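Local coordinates for esterase D (Lactobacillus rhamnosus, PDB 3DKR), which is an alpha/beta hydrolase that probably cleaves carboxylic esters, using a serine nucleophile in a predicted catalytic triad, at residues P35-F40 with F98-G103; F40-L45 with V52-F57; G121-P126 with V227-S232. All blocks are in the same frame, centred on the assembly; numbering follows the deposited sequence.

Contact 1 of 3, residues P35-F40 with F98-G103; sequences PNDMNF and FGLSLG. With ACT (acetate ion), chain B.
Leu100 meets Met38 and Asp37 at the nucleophile elbow, the sharp turn between strand 94-99 and helix 101-113 that carries the Gly-X-Ser-X-Gly motif of alpha/beta hydrolases, here Gly99 to Gly103. The side chains of Met38 and Leu100 run past one another in opposite directions, and CE of Met38 lies 4.1 Å from CD1 of Leu100, with CG equally near. A bend at chi2 (-63°), with the chain then extended at chi3, carries the methionine methyl to the elbow, where it also approaches CA of Gly99 at 4.3 Å. Asp37 arrives differently, its aliphatic CB packing 3.9 Å from CD1 of Leu100 as the two side chains cross at a slant. Its OD2 accepts hydrogen bonds from the backbone N-H groups of Ala30 and Ser34, which anchor the carboxylate while its carbon serves the apolar contact.

The turn also illustrates how an elbow presents backbone donors. An acetate ion, probably from the crystallisation liquor, sits beside Ser101, the predicted nucleophile, and is further hydrogen-bonded to Tyr31 N and His226 NE2. Leu102 N and Tyr31 N stand where oxyanion-hole donors are expected in this fold, so the ion probably occupies that hole. The two acetate oxygens are divided between successive amides of the elbow: Ser101 N reaches OXT at 2.9 Å (N-H...O 148°), and Leu102 N reaches O at 2.9 Å (158°).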
loop_
_atom_site.group_PDB
_atom_site.type_symbol
_atom_site.label_atom_id
_atom_site.label_comp_id
_atom_site.label_asym_id
_atom_site.label_seq_id
_atom_site.Cartn_x
_atom_site.Cartn_y
_atom_site.Cartn_z
ATOM N N PRO A 35 6.644 -1.515 -7.403
ATOM C CA PRO A 35 5.520 -1.340 -8.334
ATOM C C PRO A 35 4.951 -2.658 -8.901
ATOM O O PRO A 35 3.779 -2.699 -9.256
ATOM C CB PRO A 35 6.109 -0.432 -9.413
ATOM C CG PRO A 35 7.106 0.436 -8.628
ATOM C CD PRO A 35 7.743 -0.567 -7.684
ATOM N N ASN A 36 5.745 -3.731 -8.956
ATOM C CA ASN A 36 5.213 -5.011 -9.446
ATOM C C ASN A 36 3.993 -5.511 -8.674
ATOM O O ASN A 36 3.145 -6.225 -9.230
ATOM C CB ASN A 36 6.283 -6.096 -9.428
ATOM C CG ASN A 36 7.396 -5.848 -10.437
ATOM O OD1 ASN A 36 8.574 -6.137 -10.163
ATOM N ND2 ASN A 36 7.035 -5.341 -11.601
ATOM N N ASP A 37 3.901 -5.124 -7.396
ATOM C CA ASP A 37 2.767 -5.477 -6.540
ATOM C C ASP A 37 1.448 -5.023 -7.176
ATOM O O ASP A 37 0.398 -5.588 -6.904
ATOM C CB ASP A 37 2.864 -4.774 -5.176
ATOM C CG ASP A 37 4.065 -5.201 -4.336
ATOM O OD1 ASP A 37 4.680 -6.256 -4.599
ATOM O OD2 ASP A 37 4.377 -4.439 -3.396
ATOM N N MET A 38 1.528 -3.997 -8.020
ATOM C CA MET A 38 0.341 -3.334 -8.544
ATOM C C MET A 38 0.132 -3.537 -10.050
ATOM O O MET A 38 -0.771 -2.928 -10.630
ATOM C CB MET A 38 0.412 -1.827 -8.239
ATOM C CG MET A 38 0.399 -1.477 -6.751
ATOM S SD MET A 38 -1.146 -1.989 -5.994
ATOM C CE MET A 38 -0.944 -1.322 -4.336
ATOM N N ASN A 39 0.943 -4.379 -10.701
ATOM C CA ASN A 39 0.808 -4.559 -12.157
ATOM C C ASN A 39 -0.601 -4.975 -12.577
ATOM O O ASN A 39 -1.191 -4.372 -13.476
ATOM C CB ASN A 39 1.787 -5.620 -12.681
ATOM C CG ASN A 39 3.226 -5.195 -12.579
ATOM O OD1 ASN A 39 3.535 -4.026 -12.317
ATOM N ND2 ASN A 39 4.148 -6.159 -12.794
ATOM N N PHE A 40 -1.145 -6.001 -11.942
ATOM C CA PHE A 40 -2.474 -6.483 -12.343
ATOM C C PHE A 40 -3.539 -5.410 -12.091
ATOM O O PHE A 40 -4.403 -5.166 -12.940
ATOM C CB PHE A 40 -2.897 -7.747 -11.605
ATOM C CG PHE A 40 -1.978 -8.939 -11.794
ATOM C CD1 PHE A 40 -1.029 -9.008 -12.815
ATOM C CD2 PHE A 40 -2.098 -10.008 -10.922
ATOM C CE1 PHE A 40 -0.198 -10.134 -12.930
ATOM C CE2 PHE A 40 -1.295 -11.124 -11.043
ATOM C CZ PHE A 40 -0.356 -11.198 -12.041
ATOM N N PHE A 98 -4.845 4.391 -3.056
ATOM C CA PHE A 98 -4.940 3.101 -2.359
ATOM C C PHE A 98 -3.550 2.545 -2.123
ATOM O O PHE A 98 -2.626 2.863 -2.855
ATOM C CB PHE A 98 -5.695 2.057 -3.193
ATOM C CG PHE A 98 -7.055 2.496 -3.662
ATOM C CD1 PHE A 98 -8.166 2.366 -2.831
ATOM C CD2 PHE A 98 -7.239 2.955 -4.957
ATOM C CE1 PHE A 98 -9.422 2.741 -3.268
ATOM C CE2 PHE A 98 -8.489 3.358 -5.389
ATOM C CZ PHE A 98 -9.578 3.223 -4.550
ATOM N N GLY A 99 -3.433 1.659 -1.144
ATOM C CA GLY A 99 -2.171 0.966 -0.912
ATOM C C GLY A 99 -2.328 -0.358 -0.214
ATOM O O GLY A 99 -3.412 -0.693 0.268
ATOM N N LEU A 100 -1.232 -1.124 -0.194
ATOM C CA LEU A 100 -1.156 -2.381 0.568
ATOM C C LEU A 100 -0.896 -2.046 2.048
ATOM O O LEU A 100 -1.344 -0.988 2.499
ATOM C CB LEU A 100 -0.128 -3.340 -0.051
ATOM C CG LEU A 100 -0.731 -4.077 -1.256
ATOM C CD1 LEU A 100 0.351 -4.543 -2.247
ATOM C CD2 LEU A 100 -1.584 -5.253 -0.789
ATOM N N SER A 101 -0.285 -2.919 2.855
ATOM C CA SER A 101 -0.201 -2.568 4.295
ATOM C C SER A 101 0.615 -1.285 4.502
ATOM O O SER A 101 0.139 -0.328 5.123
ATOM C CB SER A 101 0.335 -3.709 5.168
ATOM O OG SER A 101 -0.553 -4.812 5.230
ATOM N N LEU A 102 1.821 -1.255 3.960
ATOM C CA LEU A 102 2.679 -0.082 4.088
ATOM C C LEU A 102 2.093 1.100 3.316
ATOM O O LEU A 102 1.827 2.158 3.890
ATOM C CB LEU A 102 4.098 -0.399 3.603
ATOM C CG LEU A 102 5.052 0.789 3.642
ATOM C CD1 LEU A 102 5.382 1.233 5.078
ATOM C CD2 LEU A 102 6.321 0.440 2.866
ATOM N N GLY A 103 1.878 0.916 2.014
ATOM C CA GLY A 103 1.308 1.973 1.177
ATOM C C GLY A 103 -0.005 2.485 1.745
ATOM O O GLY A 103 -0.318 3.672 1.620
HETATM C C ACT B . 2.760 -4.809 2.960
HETATM O O ACT B . 3.198 -3.624 3.070
HETATM O OXT ACT B . 1.627 -4.998 2.433
HETATM C CH3 ACT B . 3.566 -5.988 3.432
#

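Contact 2 of 3, residues F40-L45 with V52-F57; sequences FMARAL and VYVPLF
Val52 lays its two methyl groups against one face of helix 39-47, overlapping Ala42 and the root of Leu45. CG1 meets CB of Ala42 at 3.8 Å and lies nearly as close to the CA of that residue. The other branch, CG2, rests against the helix backbone, 3.7 Å from the carbonyl O of Ala42, and also touches CB of Leu45 at 3.8 Å. This division of labour follows from the valine torsion: CG1 stands anti to the backbone N (chi1 -172°), while CG2 stands anti to the carbonyl carbon, and the two methyls reach different parts of the helix surface. Ala42 and Leu45, three residues apart, belong to the same side of the helix.

Two residues along the strand, Val54 points the same way and adds a looser contact, its CG2 4.4 Å from CB of Ala42. The small alanine thus serves both valines; the contacts between side chains are all apolar, and no hydrogen bond passes between helix and strand. The axes of segments 40-45 and 52-54 run nearly antiparallel, at 166°, and approach to 9.1 Å.

This is the packing of a beta-alpha-beta crossover, in which helix 39-47 links strand 23-28 to its parallel neighbour 51-54 and lies back across the sheet. Strand 16-18 borders strand 51-54, with Phe16 and Tyr18 also touching Ala42. Helix 234-246 flanks the crossover helix through Met245 against Leu45, while Tyr53 points to the other side of the sheet and meets helix 74-89.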
loop_
_atom_site.group_PDB
_atom_site.type_symbol
_atom_site.label_atom_id
_atom_site.label_comp_id
_atom_site.label_asym_id
_atom_site.label_seq_id
_atom_site.Cartn_x
_atom_site.Cartn_y
_atom_site.Cartn_z
ATOM N N PHE A 40 -1.145 -6.001 -11.942
ATOM C CA PHE A 40 -2.474 -6.483 -12.343
ATOM C C PHE A 40 -3.539 -5.410 -12.091
ATOM O O PHE A 40 -4.403 -5.166 -12.940
ATOM C CB PHE A 40 -2.897 -7.747 -11.605
ATOM C CG PHE A 40 -1.978 -8.939 -11.794
ATOM C CD1 PHE A 40 -1.029 -9.008 -12.815
ATOM C CD2 PHE A 40 -2.098 -10.008 -10.922
ATOM C CE1 PHE A 40 -0.198 -10.134 -12.930
ATOM C CE2 PHE A 40 -1.295 -11.124 -11.043
ATOM C CZ PHE A 40 -0.356 -11.198 -12.041
ATOM N N MET A 41 -3.490 -4.792 -10.914
ATOM C CA MET A 41 -4.493 -3.787 -10.530
ATOM C C MET A 41 -4.439 -2.608 -11.491
ATOM O O MET A 41 -5.469 -2.150 -12.032
ATOM C CB MET A 41 -4.269 -3.335 -9.077
ATOM C CG MET A 41 -5.108 -2.126 -8.603
ATOM S SD MET A 41 -6.888 -2.456 -8.623
ATOM C CE MET A 41 -7.015 -3.673 -7.310
ATOM N N ALA A 42 -3.219 -2.113 -11.703
ATOM C CA ALA A 42 -3.000 -0.974 -12.588
ATOM C C ALA A 42 -3.584 -1.240 -13.988
ATOM O O ALA A 42 -4.238 -0.388 -14.590
ATOM C CB ALA A 42 -1.519 -0.639 -12.646
ATOM N N ARG A 43 -3.353 -2.445 -14.500
ATOM C CA ARG A 43 -3.849 -2.814 -15.819
ATOM C C ARG A 43 -5.369 -2.957 -15.833
ATOM O O ARG A 43 -6.017 -2.535 -16.793
ATOM C CB ARG A 43 -3.165 -4.092 -16.305
ATOM C CG ARG A 43 -1.726 -3.877 -16.668
ATOM C CD ARG A 43 -1.576 -3.034 -17.931
ATOM N NE ARG A 43 -0.319 -3.312 -18.598
ATOM C CZ ARG A 43 0.082 -2.766 -19.740
ATOM N NH1 ARG A 43 -0.654 -1.844 -20.370
ATOM N NH2 ARG A 43 1.250 -3.138 -20.259
ATOM N N ALA A 44 -5.951 -3.532 -14.782
ATOM C CA ALA A 44 -7.412 -3.601 -14.668
ATOM C C ALA A 44 -8.005 -2.192 -14.688
ATOM O O ALA A 44 -8.988 -1.915 -15.366
ATOM C CB ALA A 44 -7.825 -4.340 -13.412
ATOM N N LEU A 45 -7.381 -1.279 -13.961
ATOM C CA LEU A 45 -7.865 0.098 -13.936
ATOM C C LEU A 45 -7.719 0.734 -15.306
ATOM O O LEU A 45 -8.627 1.422 -15.772
ATOM C CB LEU A 45 -7.143 0.910 -12.875
ATOM C CG LEU A 45 -7.400 0.439 -11.451
ATOM C CD1 LEU A 45 -6.536 1.219 -10.477
ATOM C CD2 LEU A 45 -8.870 0.645 -11.083
ATOM N N VAL A 52 -3.322 5.872 -13.964
ATOM C CA VAL A 52 -2.757 5.152 -12.832
ATOM C C VAL A 52 -1.310 5.599 -12.640
ATOM O O VAL A 52 -0.618 5.809 -13.616
ATOM C CB VAL A 52 -2.782 3.609 -13.025
ATOM C CG1 VAL A 52 -2.369 2.918 -11.724
ATOM C CG2 VAL A 52 -4.160 3.145 -13.495
ATOM N N TYR A 53 -0.881 5.755 -11.389
ATOM C CA TYR A 53 0.506 6.088 -11.070
ATOM C C TYR A 53 0.972 5.240 -9.913
ATOM O O TYR A 53 0.314 5.200 -8.889
ATOM C CB TYR A 53 0.638 7.556 -10.719
ATOM C CG TYR A 53 2.045 8.025 -10.426
ATOM C CD1 TYR A 53 3.113 7.669 -11.237
ATOM C CD2 TYR A 53 2.297 8.860 -9.349
ATOM C CE1 TYR A 53 4.396 8.127 -10.958
ATOM C CE2 TYR A 53 3.564 9.330 -9.084
ATOM C CZ TYR A 53 4.604 8.963 -9.888
ATOM O OH TYR A 53 5.866 9.469 -9.615
ATOM N N VAL A 54 2.092 4.544 -10.126
ATOM C CA VAL A 54 2.633 3.581 -9.182
ATOM C C VAL A 54 4.091 3.949 -8.905
ATOM O O VAL A 54 5.000 3.547 -9.651
ATOM C CB VAL A 54 2.543 2.141 -9.723
ATOM C CG1 VAL A 54 2.914 1.153 -8.628
ATOM C CG2 VAL A 54 1.145 1.868 -10.268
ATOM N N PRO A 55 4.319 4.759 -7.865
ATOM C CA PRO A 55 5.698 5.135 -7.532
ATOM C C PRO A 55 6.487 3.994 -6.908
ATOM O O PRO A 55 5.908 3.000 -6.479
ATOM C CB PRO A 55 5.526 6.274 -6.523
ATOM C CG PRO A 55 4.198 6.037 -5.894
ATOM C CD PRO A 55 3.335 5.415 -6.977
ATOM N N LEU A 56 7.800 4.186 -6.817
ATOM C CA LEU A 56 8.702 3.261 -6.148
ATOM C C LEU A 56 9.182 3.888 -4.841
ATOM O O LEU A 56 9.706 5.002 -4.845
ATOM C CB LEU A 56 9.911 2.994 -7.038
ATOM C CG LEU A 56 11.053 2.183 -6.446
ATOM C CD1 LEU A 56 10.634 0.778 -6.075
ATOM C CD2 LEU A 56 12.255 2.181 -7.431
ATOM N N PHE A 57 9.040 3.168 -3.732
ATOM C CA PHE A 57 9.484 3.691 -2.452
ATOM C C PHE A 57 10.997 3.586 -2.319
ATOM O O PHE A 57 11.591 2.595 -2.742
ATOM C CB PHE A 57 8.800 2.970 -1.290
ATOM C CG PHE A 57 7.356 3.387 -1.063
ATOM C CD1 PHE A 57 6.977 4.724 -1.071
ATOM C CD2 PHE A 57 6.378 2.430 -0.805
ATOM C CE1 PHE A 57 5.648 5.097 -0.838
ATOM C CE2 PHE A 57 5.044 2.812 -0.573
ATOM C CZ PHE A 57 4.695 4.137 -0.586
#

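Contact 3 of 3, residues G121-P126 with V227-S232; sequences GVFSSP and VITVNS
Phe123, just past the end of strand 119-122, is met by Ile228 and Thr229 from the loop that follows His226, a predicted member of the catalytic triad. The loop is folded on itself from its first residue: Val227 O accepts from both Val230 N and Asn231 N, and this turn presents the next two side chains to the strand end. Ile228 comes first. Its CG1 is tucked in the cleft flanked by its own N and C atoms (chi1 58°), which aims the extended branch at the backbone of Phe123, with CD1 3.3 Å and CG1 3.5 Å from the carbonyl O.

Thr229 follows, turning its methyl to the ring. CG2 lies 3.5 Å from CD2 of Phe123 and 4.0 Å from CE2, with the two side chains crossing at about a right angle. The hydroxyl OG1 is engaged separately with Asp37 O. Beyond Val230, Asn231 caps the turn into helix 234-246 through OD1 and Ala233 N, while its ND2 bonds to Lys225 O.

On the Phe123 side, the ring also meets that of Phe98 nearly parallel and touches Leu237 and Val241 of helix 234-246. Across the two segments there is no hydrogen bond; methyl and methylene groups meet a ring and a carbonyl oxygen. The chemistry implies that shape fits the loop after His226 to the strand end, whereas directional bonds act within the loop and toward other parts of the chain.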
loop_
_atom_site.group_PDB
_atom_site.type_symbol
_atom_site.label_atom_id
_atom_site.label_comp_id
_atom_site.label_asym_id
_atom_site.label_seq_id
_atom_site.Cartn_x
_atom_site.Cartn_y
_atom_site.Cartn_z
ATOM N N GLY A 121 -8.214 4.281 0.165
ATOM C CA GLY A 121 -8.293 3.206 1.143
ATOM C C GLY A 121 -7.148 2.220 1.051
ATOM O O GLY A 121 -6.062 2.550 0.565
ATOM N N VAL A 122 -7.398 1.010 1.532
ATOM C CA VAL A 122 -6.355 0.029 1.716
ATOM C C VAL A 122 -6.750 -1.328 1.153
ATOM O O VAL A 122 -7.930 -1.686 1.111
ATOM C CB VAL A 122 -5.971 -0.118 3.198
ATOM C CG1 VAL A 122 -5.673 1.268 3.824
ATOM C CG2 VAL A 122 -7.074 -0.836 3.973
ATOM N N PHE A 123 -5.736 -2.066 0.733
ATOM C CA PHE A 123 -5.895 -3.433 0.292
ATOM C C PHE A 123 -5.344 -4.424 1.320
ATOM O O PHE A 123 -5.341 -5.639 1.053
ATOM C CB PHE A 123 -5.173 -3.666 -1.035
ATOM C CG PHE A 123 -5.581 -2.734 -2.150
ATOM C CD1 PHE A 123 -6.873 -2.215 -2.229
ATOM C CD2 PHE A 123 -4.679 -2.428 -3.152
ATOM C CE1 PHE A 123 -7.230 -1.385 -3.286
ATOM C CE2 PHE A 123 -5.039 -1.621 -4.204
ATOM C CZ PHE A 123 -6.307 -1.097 -4.270
ATOM N N SER A 124 -4.856 -3.910 2.447
ATOM C CA SER A 124 -4.552 -4.727 3.635
ATOM C C SER A 124 -4.420 -3.823 4.854
ATOM O O SER A 124 -4.294 -2.594 4.726
ATOM C CB SER A 124 -3.275 -5.552 3.445
ATOM O OG SER A 124 -3.240 -6.632 4.377
ATOM N N SER A 125 -4.506 -4.430 6.033
ATOM C CA SER A 125 -4.430 -3.674 7.291
ATOM C C SER A 125 -3.084 -3.001 7.485
ATOM O O SER A 125 -2.078 -3.439 6.941
ATOM C CB SER A 125 -4.697 -4.616 8.450
ATOM O OG SER A 125 -6.042 -5.045 8.418
ATOM N N PRO A 126 -3.058 -1.913 8.267
ATOM C CA PRO A 126 -1.788 -1.242 8.491
ATOM C C PRO A 126 -0.817 -2.076 9.311
ATOM O O PRO A 126 -1.208 -3.061 9.941
ATOM C CB PRO A 126 -2.199 0.028 9.257
ATOM C CG PRO A 126 -3.483 -0.317 9.913
ATOM C CD PRO A 126 -4.171 -1.266 8.990
ATOM N N VAL A 227 -1.145 -10.747 -0.256
ATOM C CA VAL A 227 -0.995 -9.817 -1.384
ATOM C C VAL A 227 -2.129 -10.043 -2.370
ATOM O O VAL A 227 -1.956 -10.646 -3.435
ATOM C CB VAL A 227 0.393 -9.892 -2.052
ATOM C CG1 VAL A 227 0.544 -8.789 -3.115
ATOM C CG2 VAL A 227 1.512 -9.755 -0.995
ATOM N N ILE A 228 -3.301 -9.528 -2.003
ATOM C CA ILE A 228 -4.515 -9.749 -2.766
ATOM C C ILE A 228 -4.544 -9.049 -4.137
ATOM O O ILE A 228 -5.411 -9.344 -4.953
ATOM C CB ILE A 228 -5.796 -9.420 -1.951
ATOM C CG1 ILE A 228 -5.807 -7.970 -1.456
ATOM C CG2 ILE A 228 -5.938 -10.389 -0.784
ATOM C CD1 ILE A 228 -7.163 -7.570 -0.867
ATOM N N THR A 229 -3.589 -8.162 -4.399
ATOM C CA THR A 229 -3.460 -7.547 -5.716
ATOM C C THR A 229 -2.808 -8.483 -6.734
ATOM O O THR A 229 -2.839 -8.210 -7.944
ATOM C CB THR A 229 -2.611 -6.273 -5.648
ATOM O OG1 THR A 229 -1.391 -6.569 -4.965
ATOM C CG2 THR A 229 -3.366 -5.157 -4.908
ATOM N N VAL A 230 -2.186 -9.562 -6.250
ATOM C CA VAL A 230 -1.451 -10.489 -7.116
ATOM C C VAL A 230 -2.014 -11.918 -7.086
ATOM O O VAL A 230 -1.955 -12.629 -8.093
ATOM C CB VAL A 230 0.057 -10.491 -6.736
ATOM C CG1 VAL A 230 0.837 -11.521 -7.522
ATOM C CG2 VAL A 230 0.636 -9.117 -6.954
ATOM N N ASN A 231 -2.545 -12.349 -5.944
ATOM C CA ASN A 231 -2.993 -13.743 -5.797
ATOM C C ASN A 231 -4.406 -13.941 -6.324
ATOM O O ASN A 231 -4.953 -13.050 -6.971
ATOM C CB ASN A 231 -2.812 -14.224 -4.350
ATOM C CG ASN A 231 -3.712 -13.495 -3.361
ATOM O OD1 ASN A 231 -4.829 -13.099 -3.683
ATOM N ND2 ASN A 231 -3.215 -13.341 -2.129
ATOM N N SER A 232 -5.007 -15.111 -6.072
ATOM C CA SER A 232 -6.297 -15.436 -6.690
ATOM C C SER A 232 -7.432 -14.484 -6.340
ATOM O O SER A 232 -8.457 -14.480 -7.013
ATOM C CB SER A 232 -6.726 -16.873 -6.346
ATOM O OG SER A 232 -6.873 -17.019 -4.953
#

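All three contacts are buried and reach the same central sheet, and none has a hydrogen bond between its own two segments. Contact 2 lies farthest from the chain centre and away from the predicted active site; it is plain helix-on-strand packing. Contacts 1 and 3 instead lie at the ends of neighbouring strands 94-99 and 119-122, the first bringing in a 3-10 turn and the second a loop, and there apolar packing coexists with polar links. Contact 2 shares helix 39-47 with contact 1, and Val54 CG1 packs 3.9 Å from Met38 CB. Contacts 1 and 3 are bonded to each other: Ser101 OG reaches Ser125 O, and Gly99 O lies 2.7 Å from Phe123 N.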